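Local coordinates for protein aldehyde dehydrogenase (Anabaena variabilis, PDB 4H7N) that probably oxidises aldehydes to carboxylic acids with NAD+ as electron acceptor, at residues 72-75 with 76-79; 311-314 with 315-319; 352-355 with 356-360. All coordinates share one frame; numbering follows the deposited sequence.

Overall arrangement
Three local contacts follow one another along the chain: interaction 1 ends helix 67-78, interaction 2 occupies the opening turns of helix 311-326, and interaction 3 forms a turn in the loop between strands 349-352 and 369-375. Centre to centre, interactions 1 and 2 lie about 20 Å apart, 2 and 3 about 17 Å, and 1 and 3 about 34 Å. Interactions 2 and 3 touch: Asp319 OD2 packs 3.4 Å from Lys359 CD. Met358 of the turn rests on a later part of helix 311-326, so this helix and the adjacent parallel strands 349-352 and 369-375 of the mixed sheet are joined through the loop.

Interaction 1: 72-75 with 76-79; sequences EALV and NDTG
Helix 67-78 closes with a turn in which Thr78 is bound to Leu74 through both backbone and side chain. Leu74 O accepts two hydrogen bonds from that one residue, from Thr78 N at 3.0 Å and from Thr78 OG1 at 2.8 Å. The donors reach the oxygen from opposite faces of its carbonyl plane, and the hydroxyl lies 34° out of that plane. The geometry follows from chi1 of Thr78, 63°, which sets OG1 between its backbone N and carbonyl carbon and folds it back over the preceding turn. The methyl takes the other branch: Thr78 CG2 meets Leu74 CD1 at 4.1 Å. Leu74 also packs on Pro139 and Leu140 of helix 139-144 and on Ile88 of helix 82-106, so this face of the turn is buried between neighbouring helices.

The pattern is that of an alpha-helical C-terminus ended by a glycine. Asp77 N bonds to Ala73 O at 2.9 Å, and Gly79 N to Val75 O at 2.7 Å, before Gly79 leaves the helix with phi at 77°, a positive value that favours glycine. An alanine in place of Thr78 would take away OG1 and CG2, would probably leave Leu74 O with the backbone donor alone in this turn, and would open a small gap beside Leu74 CD1. On another side of the turn, Asp77 lays its CG 3.6 Å from Ala73 O, while its carboxylate forms a salt bridge with Arg167 and accepts a hydrogen bond from Phe168 N. Asn76 ND2 is hydrogen-bonded to Asp19.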
loop_
_atom_site.group_PDB
_atom_site.type_symbol
_atom_site.label_atom_id
_atom_site.label_comp_id
_atom_site.label_asym_id
_atom_site.label_seq_id
_atom_site.Cartn_x
_atom_site.Cartn_y
_atom_site.Cartn_z
ATOM N N GLU A 72 -17.383 -29.443 -13.932
ATOM C CA GLU A 72 -17.335 -29.703 -15.375
ATOM C C GLU A 72 -16.740 -28.482 -16.149
ATOM O O GLU A 72 -15.951 -28.604 -17.122
ATOM C CB GLU A 72 -18.738 -30.100 -15.860
ATOM C CG GLU A 72 -19.007 -29.960 -17.334
ATOM C CD GLU A 72 -20.491 -30.196 -17.642
ATOM O OE1 GLU A 72 -21.386 -29.487 -17.095
ATOM O OE2 GLU A 72 -20.755 -31.109 -18.406
ATOM N N ALA A 73 -17.151 -27.295 -15.757
ATOM C CA ALA A 73 -16.636 -26.119 -16.439
ATOM C C ALA A 73 -15.145 -25.919 -16.150
ATOM O O ALA A 73 -14.400 -25.529 -17.030
ATOM C CB ALA A 73 -17.426 -24.883 -16.071
ATOM N N LEU A 74 -14.719 -26.222 -14.931
ATOM C CA LEU A 74 -13.317 -26.012 -14.554
ATOM C C LEU A 74 -12.417 -27.126 -15.155
ATOM O O LEU A 74 -11.298 -26.869 -15.577
ATOM C CB LEU A 74 -13.225 -25.835 -13.043
ATOM C CG LEU A 74 -11.916 -25.331 -12.479
ATOM C CD1 LEU A 74 -11.505 -23.986 -13.067
ATOM C CD2 LEU A 74 -12.074 -25.216 -10.958
ATOM N N VAL A 75 -12.906 -28.346 -15.245
ATOM C CA VAL A 75 -12.209 -29.393 -16.036
ATOM C C VAL A 75 -12.021 -28.907 -17.506
ATOM O O VAL A 75 -10.953 -29.036 -18.087
ATOM C CB VAL A 75 -12.989 -30.707 -16.058
ATOM C CG1 VAL A 75 -12.503 -31.657 -17.148
ATOM C CG2 VAL A 75 -12.928 -31.390 -14.715
ATOM N N ASN A 76 -13.085 -28.382 -18.091
ATOM C CA ASN A 76 -13.032 -27.868 -19.451
ATOM C C ASN A 76 -11.974 -26.752 -19.562
ATOM O O ASN A 76 -11.217 -26.719 -20.553
ATOM C CB ASN A 76 -14.421 -27.352 -19.844
ATOM C CG ASN A 76 -14.657 -27.244 -21.351
ATOM O OD1 ASN A 76 -15.832 -27.195 -21.792
ATOM N ND2 ASN A 76 -13.585 -27.158 -22.154
ATOM N N ASP A 77 -11.923 -25.849 -18.581
ATOM C CA ASP A 77 -10.947 -24.739 -18.614
ATOM C C ASP A 77 -9.505 -25.220 -18.489
ATOM O O ASP A 77 -8.611 -24.648 -19.078
ATOM C CB ASP A 77 -11.171 -23.721 -17.471
ATOM C CG ASP A 77 -12.258 -22.667 -17.747
ATOM O OD1 ASP A 77 -12.436 -22.181 -18.904
ATOM O OD2 ASP A 77 -12.908 -22.227 -16.750
ATOM N N THR A 78 -9.273 -26.216 -17.635
ATOM C CA THR A 78 -7.917 -26.592 -17.191
ATOM C C THR A 78 -7.405 -27.890 -17.717
ATOM O O THR A 78 -6.206 -28.140 -17.698
ATOM C CB THR A 78 -7.814 -26.674 -15.659
ATOM O OG1 THR A 78 -8.679 -27.696 -15.113
ATOM C CG2 THR A 78 -8.167 -25.305 -15.005
ATOM N N GLY A 79 -8.312 -28.735 -18.194
ATOM C CA GLY A 79 -7.919 -30.037 -18.690
ATOM C C GLY A 79 -7.600 -31.106 -17.658
ATOM O O GLY A 79 -7.040 -32.155 -17.996
#

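Interaction 2: 311-314 with 315-319; sequences EKQA and GIIND
Ile317 N donates to Gln313 O at 2.9 Å, and this backbone hydrogen bond is almost straight, with an N-H...O angle of 172°. Asn318 N reaches Ala314 O at 3.0 Å, and Ile316 N reaches Lys312 O, also at 3.0 Å. Gly315 N completes the set of backbone bonds between 311-314 and 315-319 with a bond to Glu311 O.

Side-chain van der Waals contacts run between residues three and four positions apart. The Gln313 side chain bends at chi2, 72°, which brings its amide beside Ile316: NE2 comes within 3.7 Å of Ile316 CG2, and OE1 lies 4.0 Å from Ile316 CD1. The same Ile316 CD1 is met by Lys312 CE at 4.1 Å, so one methyl sits against the amide of Gln313 and the aliphatic chain of Lys312. Farther back along the same Gln313 side chain, CG touches Ile317 CD1 at 4.2 Å, the two side chains crossing at about a right angle. Ile317 CG1 also passes 3.3 Å from Gln313 O, close to the carbonyl that its own backbone N-H uses. Beyond the two segments, Phe366 packs against Gln313, while Ile317 rests on Val337.

Polar ends are held by partners beyond this stretch. Gln313 NE2 donates to Thr365 O, a bond that would help fix the amide where it lies on Ile316. Glu311 OE2 accepts from Trp344 NE1. Four successive bonds from residue i+4 to residue i, accompanied by side-chain contacts at i+3 and i+4, are the signature of a regular alpha helix, here the opening turns of helix 311-326.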
loop_
_atom_site.group_PDB
_atom_site.type_symbol
_atom_site.label_atom_id
_atom_site.label_comp_id
_atom_site.label_asym_id
_atom_site.label_seq_id
_atom_site.Cartn_x
_atom_site.Cartn_y
_atom_site.Cartn_z
ATOM N N GLU A 311 -1.466 -21.911 -25.098
ATOM C CA GLU A 311 -0.481 -22.188 -26.164
ATOM C C GLU A 311 0.794 -21.375 -26.057
ATOM O O GLU A 311 1.879 -21.885 -26.361
ATOM C CB GLU A 311 -1.014 -21.893 -27.571
ATOM C CG GLU A 311 -1.840 -22.984 -28.139
ATOM C CD GLU A 311 -1.774 -23.025 -29.662
ATOM O OE1 GLU A 311 -2.241 -22.081 -30.272
ATOM O OE2 GLU A 311 -1.239 -24.004 -30.208
ATOM N N LYS A 312 0.672 -20.102 -25.707
ATOM C CA LYS A 312 1.861 -19.259 -25.613
ATOM C C LYS A 312 2.798 -19.820 -24.519
ATOM O O LYS A 312 4.014 -19.848 -24.667
ATOM C CB LYS A 312 1.419 -17.832 -25.377
ATOM C CG LYS A 312 2.486 -16.846 -24.988
ATOM C CD LYS A 312 1.832 -15.737 -24.158
ATOM C CE LYS A 312 2.774 -15.033 -23.181
ATOM N NZ LYS A 312 3.279 -13.803 -23.844
ATOM N N GLN A 313 2.244 -20.360 -23.442
ATOM C CA GLN A 313 3.107 -20.922 -22.416
ATOM C C GLN A 313 3.823 -22.195 -22.901
ATOM O O GLN A 313 4.989 -22.439 -22.571
ATOM C CB GLN A 313 2.350 -21.209 -21.134
ATOM C CG GLN A 313 3.308 -21.322 -19.982
ATOM C CD GLN A 313 3.862 -19.941 -19.645
ATOM O OE1 GLN A 313 3.127 -18.958 -19.708
ATOM N NE2 GLN A 313 5.163 -19.853 -19.347
ATOM N N ALA A 314 3.147 -22.988 -23.713
ATOM C CA ALA A 314 3.790 -24.123 -24.350
ATOM C C ALA A 314 5.005 -23.689 -25.161
ATOM O O ALA A 314 6.042 -24.349 -25.096
ATOM C CB ALA A 314 2.805 -24.877 -25.218
ATOM N N GLY A 315 4.871 -22.579 -25.905
ATOM C CA GLY A 315 5.980 -22.032 -26.654
ATOM C C GLY A 315 7.126 -21.613 -25.746
ATOM O O GLY A 315 8.268 -21.867 -26.056
ATOM N N ILE A 316 6.821 -20.955 -24.625
ATOM C CA ILE A 316 7.859 -20.526 -23.701
ATOM C C ILE A 316 8.607 -21.712 -23.087
ATOM O O ILE A 316 9.849 -21.712 -23.002
ATOM C CB ILE A 316 7.249 -19.686 -22.562
ATOM C CG1 ILE A 316 6.820 -18.296 -23.110
ATOM C CG2 ILE A 316 8.236 -19.563 -21.418
ATOM C CD1 ILE A 316 5.957 -17.471 -22.145
ATOM N N ILE A 317 7.854 -22.709 -22.617
ATOM C CA ILE A 317 8.472 -23.898 -21.999
ATOM C C ILE A 317 9.386 -24.584 -23.031
ATOM O O ILE A 317 10.528 -24.952 -22.737
ATOM C CB ILE A 317 7.419 -24.882 -21.495
ATOM C CG1 ILE A 317 6.586 -24.255 -20.394
ATOM C CG2 ILE A 317 8.067 -26.185 -20.990
ATOM C CD1 ILE A 317 5.308 -24.993 -20.070
ATOM N N ASN A 318 8.882 -24.740 -24.248
ATOM C CA ASN A 318 9.672 -25.351 -25.318
ATOM C C ASN A 318 10.991 -24.583 -25.561
ATOM O O ASN A 318 12.075 -25.159 -25.642
ATOM C CB ASN A 318 8.835 -25.452 -26.588
ATOM C CG ASN A 318 9.573 -26.167 -27.699
ATOM O OD1 ASN A 318 9.903 -27.351 -27.589
ATOM N ND2 ASN A 318 9.909 -25.429 -28.723
ATOM N N ASP A 319 10.885 -23.269 -25.549
ATOM C CA ASP A 319 12.040 -22.412 -25.737
ATOM C C ASP A 319 13.059 -22.542 -24.596
ATOM O O ASP A 319 14.255 -22.580 -24.846
ATOM C CB ASP A 319 11.547 -20.990 -25.895
ATOM C CG ASP A 319 12.658 -20.008 -26.001
ATOM O OD1 ASP A 319 13.383 -20.126 -26.994
ATOM O OD2 ASP A 319 12.807 -19.128 -25.111
#

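Interaction 3: 352-355 with 356-360; sequences TNVN and HSMKV
Two torsions bring Asn355 and Ser357 together: chi1 of Asn355 is 65° and chi1 of Ser357 is 73°, each placing the side-chain branch between its own backbone N and carbonyl carbon. With CG so placed, Asn355 OD1 accepts two hydrogen bonds from Ser357, from OG at 2.6 Å and from the backbone N at 2.8 Å. Both donors lie in the plane of the side-chain carbonyl, with the hydroxyl on a lone pair, so the pair grips the amide oxygen and restrains rotation of the group.

The bond from Ser357 N makes this an Asx turn, and it overlaps a type I beta turn running from Asn355 to Met358. The second turn closes through Met358 N to Asn355 O at 3.2 Å, where the donor sits above the carbonyl plane, 42° out of it. The chain reverses here shortly after strand 349-352, in the loop that leads toward strand 369-375 of the same sheet.

Met358, present as selenomethionine, sends its extended side chain back along the incoming loop. Its SE atom lies 3.6 Å from Val354 CA and 3.8 Å from Val354 CB, the two side chains meeting at about a right angle, and its CE reaches Asn353 O at 3.5 Å. SE is also 3.6 Å from Asn355 N, a buried backbone nitrogen without a hydrogen-bonding partner. Val354 packs further on Pro371 and Met373 of strand 369-375, and Met358 on Ala324 of helix 311-326. His356, at the corner, has both ring nitrogens engaged: NE2 is hydrogen-bonded to Tyr273 OH and ND1 to Asp387 OD2.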
loop_
_atom_site.group_PDB
_atom_site.type_symbol
_atom_site.label_atom_id
_atom_site.label_comp_id
_atom_site.label_asym_id
_atom_site.label_seq_id
_atom_site.Cartn_x
_atom_site.Cartn_y
_atom_site.Cartn_z
ATOM N N THR A 352 20.170 -31.640 -15.535
ATOM C CA THR A 352 21.401 -31.305 -14.801
ATOM C C THR A 352 22.398 -30.673 -15.800
ATOM O O THR A 352 22.078 -30.466 -16.983
ATOM C CB THR A 352 22.027 -32.533 -14.073
ATOM O OG1 THR A 352 22.476 -33.497 -15.024
ATOM C CG2 THR A 352 21.024 -33.224 -13.087
ATOM N N ASN A 353 23.597 -30.393 -15.309
ATOM C CA ASN A 353 24.565 -29.567 -16.019
ATOM C C ASN A 353 23.940 -28.235 -16.424
ATOM O O ASN A 353 23.994 -27.845 -17.569
ATOM C CB ASN A 353 25.057 -30.302 -17.242
ATOM C CG ASN A 353 26.458 -29.888 -17.635
ATOM O OD1 ASN A 353 27.366 -29.893 -16.809
ATOM N ND2 ASN A 353 26.642 -29.528 -18.905
ATOM N N VAL A 354 23.279 -27.582 -15.468
ATOM C CA VAL A 354 22.531 -26.329 -15.727
ATOM C C VAL A 354 23.216 -25.189 -14.993
ATOM O O VAL A 354 24.052 -25.423 -14.099
ATOM C CB VAL A 354 21.064 -26.418 -15.297
ATOM C CG1 VAL A 354 20.322 -27.446 -16.128
ATOM C CG2 VAL A 354 20.933 -26.784 -13.814
ATOM N N ASN A 355 22.927 -23.973 -15.421
ATOM C CA ASN A 355 23.519 -22.796 -14.798
ATOM C C ASN A 355 22.703 -21.547 -15.110
ATOM O O ASN A 355 21.706 -21.596 -15.848
ATOM C CB ASN A 355 24.989 -22.640 -15.181
ATOM C CG ASN A 355 25.185 -22.362 -16.653
ATOM O OD1 ASN A 355 24.651 -21.419 -17.201
ATOM N ND2 ASN A 355 25.960 -23.200 -17.302
ATOM N N HIS A 356 23.112 -20.432 -14.529
ATOM C CA HIS A 356 22.322 -19.224 -14.609
ATOM C C HIS A 356 22.559 -18.467 -15.932
ATOM O O HIS A 356 22.001 -17.383 -16.112
ATOM C CB HIS A 356 22.595 -18.340 -13.381
ATOM C CG HIS A 356 21.913 -18.802 -12.127
ATOM N ND1 HIS A 356 21.557 -17.934 -11.120
ATOM C CD2 HIS A 356 21.498 -20.028 -11.721
ATOM C CE1 HIS A 356 20.959 -18.601 -10.143
ATOM N NE2 HIS A 356 20.893 -19.874 -10.486
ATOM N N SER A 357 23.313 -19.036 -16.888
ATOM C CA SER A 357 23.293 -18.460 -18.251
ATOM C C SER A 357 22.019 -18.870 -19.002
ATOM O O SER A 357 21.711 -18.308 -20.042
ATOM C CB SER A 357 24.503 -18.896 -19.079
ATOM O OG SER A 357 24.379 -20.256 -19.473
HETATM N N MSE A 358 21.268 -19.839 -18.478
HETATM C CA MSE A 358 20.107 -20.381 -19.198
HETATM C C MSE A 358 18.793 -19.744 -18.751
HETATM O O MSE A 358 18.576 -19.441 -17.550
HETATM C CB MSE A 358 20.005 -21.915 -18.966
HETATM C CG MSE A 358 21.245 -22.694 -19.302
HETATM SE SE MSE A 358 21.118 -24.515 -18.528
HETATM C CE MSE A 358 22.764 -25.158 -19.363
ATOM N N LYS A 359 17.862 -19.599 -19.694
ATOM C CA LYS A 359 16.550 -19.048 -19.398
ATOM C C LYS A 359 15.809 -19.820 -18.361
ATOM O O LYS A 359 15.094 -19.250 -17.536
ATOM C CB LYS A 359 15.685 -19.078 -20.640
ATOM C CG LYS A 359 16.123 -18.104 -21.716
ATOM C CD LYS A 359 15.275 -18.384 -22.946
ATOM C CE LYS A 359 15.841 -17.766 -24.200
ATOM N NZ LYS A 359 15.180 -16.462 -24.414
ATOM N N VAL A 360 15.942 -21.139 -18.418
ATOM C CA VAL A 360 15.205 -21.995 -17.493
ATOM C C VAL A 360 15.583 -21.746 -16.016
ATOM O O VAL A 360 14.859 -22.132 -15.113
ATOM C CB VAL A 360 15.381 -23.484 -17.903
ATOM C CG1 VAL A 360 16.714 -24.030 -17.419
ATOM C CG2 VAL A 360 14.224 -24.320 -17.395
#